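PDB 6VC6: 6-phospho-alpha-glucosidase from Merdibacter massiliensis, which probably hydrolyses 6-phospho-alpha-glucosides, releasing glucose 6-phosphate, with the help of NAD and a manganese ion. Local coordinates for residues Phe379-Gly382 with Leu383-Gln387. Residues are numbered along the deposited sequence; the frame is centred on the assembly and turned at random.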
loop_
_atom_site.group_PDB
_atom_site.type_symbol
_atom_site.label_atom_id
_atom_site.label_comp_id
_atom_site.label_asym_id
_atom_site.label_seq_id
_atom_site.Cartn_x
_atom_site.Cartn_y
_atom_site.Cartn_z
ATOM N N PHE A 379 21.913 12.136 6.137
ATOM C CA PHE A 379 21.372 12.250 4.785
ATOM C C PHE A 379 19.939 11.737 4.716
ATOM O O PHE A 379 19.076 12.362 4.088
ATOM C CB PHE A 379 22.265 11.487 3.804
ATOM C CG PHE A 379 21.713 11.412 2.410
ATOM C CD1 PHE A 379 21.547 12.560 1.651
ATOM C CD2 PHE A 379 21.368 10.191 1.852
ATOM C CE1 PHE A 379 21.041 12.492 0.366
ATOM C CE2 PHE A 379 20.863 10.117 0.567
ATOM C CZ PHE A 379 20.699 11.268 -0.177
ATOM N N TYR A 380 19.665 10.607 5.366
ATOM C CA TYR A 380 18.324 10.039 5.349
ATOM C C TYR A 380 17.390 10.751 6.317
ATOM O O TYR A 380 16.175 10.774 6.094
ATOM C CB TYR A 380 18.391 8.544 5.666
ATOM C CG TYR A 380 19.413 7.810 4.827
ATOM C CD1 TYR A 380 19.063 7.247 3.607
ATOM C CD2 TYR A 380 20.733 7.693 5.248
ATOM C CE1 TYR A 380 19.995 6.582 2.833
ATOM C CE2 TYR A 380 21.672 7.033 4.480
ATOM C CZ TYR A 380 21.298 6.478 3.274
ATOM O OH TYR A 380 22.230 5.817 2.507
ATOM N N LEU A 381 17.933 11.335 7.388
ATOM C CA LEU A 381 17.105 12.128 8.290
ATOM C C LEU A 381 16.524 13.340 7.573
ATOM O O LEU A 381 15.348 13.671 7.751
ATOM C CB LEU A 381 17.918 12.565 9.508
ATOM C CG LEU A 381 17.160 13.385 10.553
ATOM C CD1 LEU A 381 16.184 12.503 11.313
ATOM C CD2 LEU A 381 18.121 14.074 11.509
ATOM N N GLY A 382 17.335 14.009 6.751
ATOM C CA GLY A 382 16.837 15.161 6.019
ATOM C C GLY A 382 15.749 14.797 5.027
ATOM O O GLY A 382 14.774 15.535 4.863
ATOM N N LEU A 383 15.896 13.651 4.359
ATOM C CA LEU A 383 14.897 13.228 3.384
ATOM C C LEU A 383 13.579 12.868 4.063
ATOM O O LEU A 383 12.504 13.283 3.614
ATOM C CB LEU A 383 15.422 12.041 2.575
ATOM C CG LEU A 383 16.527 12.318 1.554
ATOM C CD1 LEU A 383 17.128 11.014 1.050
ATOM C CD2 LEU A 383 15.996 13.148 0.397
ATOM N N LEU A 384 13.643 12.099 5.152
ATOM C CA LEU A 384 12.422 11.581 5.762
ATOM C C LEU A 384 11.686 12.658 6.550
ATOM O O LEU A 384 10.450 12.691 6.554
ATOM C CB LEU A 384 12.751 10.386 6.656
ATOM C CG LEU A 384 13.252 9.139 5.925
ATOM C CD1 LEU A 384 13.294 7.948 6.867
ATOM C CD2 LEU A 384 12.384 8.838 4.711
ATOM N N VAL A 385 12.421 13.541 7.230
ATOM C CA VAL A 385 11.769 14.609 7.983
ATOM C C VAL A 385 11.057 15.570 7.038
ATOM O O VAL A 385 9.976 16.082 7.352
ATOM C CB VAL A 385 12.790 15.332 8.881
ATOM C CG1 VAL A 385 12.194 16.604 9.463
ATOM C CG2 VAL A 385 13.251 14.408 9.999
ATOM N N GLN A 386 11.639 15.817 5.862
ATOM C CA GLN A 386 10.962 16.643 4.866
ATOM C C GLN A 386 9.661 15.995 4.409
ATOM O O GLN A 386 8.636 16.673 4.266
ATOM C CB GLN A 386 11.882 16.892 3.671
ATOM C CG GLN A 386 11.191 17.566 2.491
ATOM C CD GLN A 386 12.076 17.656 1.261
ATOM O OE1 GLN A 386 13.075 16.946 1.146
ATOM N NE2 GLN A 386 11.710 18.534 0.335
ATOM N N GLN A 387 9.679 14.679 4.184
ATOM C CA GLN A 387 8.492 13.999 3.683
ATOM C C GLN A 387 7.431 13.866 4.769
ATOM O O GLN A 387 6.246 14.129 4.526
ATOM C CB GLN A 387 8.869 12.627 3.124
ATOM C CG GLN A 387 7.681 11.798 2.660
ATOM C CD GLN A 387 6.977 12.400 1.457
ATOM O OE1 GLN A 387 7.558 13.191 0.712
ATOM N NE2 GLN A 387 5.719 12.025 1.261
#
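One face of the Phe379 ring receives Leu383 CD1, which stands 4.1 Å from the ring centroid and 24° off the ring normal, a CH-pi contact displaced toward the rim, where Phe379 CZ comes within 3.8 Å of that methyl. At the edge of the same ring, Tyr380 CZ lies in its plane; reciprocally, Phe379 CD2 sits over the centre of one Tyr380 face. Outside the helix, Tyr380 makes an edge-to-face pair with Trp203. With its CG anti to the backbone N (chi1 173°), Phe379 sends its ring out across the helix flank, beside the carbonyl carbon, and Leu383, its CG beside its own backbone N, reaches back with CD1 to meet the face. The Phe379-Leu383 contact is an i to i+4 pair within one alpha-helix, 378-400, in the C-terminal part of the family 4 glycosidase fold, where Leu383 also packs on Tyr201 and Trp203 of strand 201-209 and on Leu268. Leu381 and Val385 form a second such pair, side by side and pointing the same way, with Leu381 CD1 3.7 Å from Val385 CG2. Val385 CG2 also lies 3.2 Å from Leu381 O, the oxygen that accepts the hydrogen bond from Val385 N, at 3.0 Å. Leu384 N bonds to Tyr380 O at 3.0 Å with an N-H...O angle of 160°, whereas the flanking bond from Leu383 N to Phe379 O is weak at 3.4 Å. Gln386 N likewise reaches Gly382 O only weakly, at 3.3 Å, while its amide NE2 donates to Leu412 O.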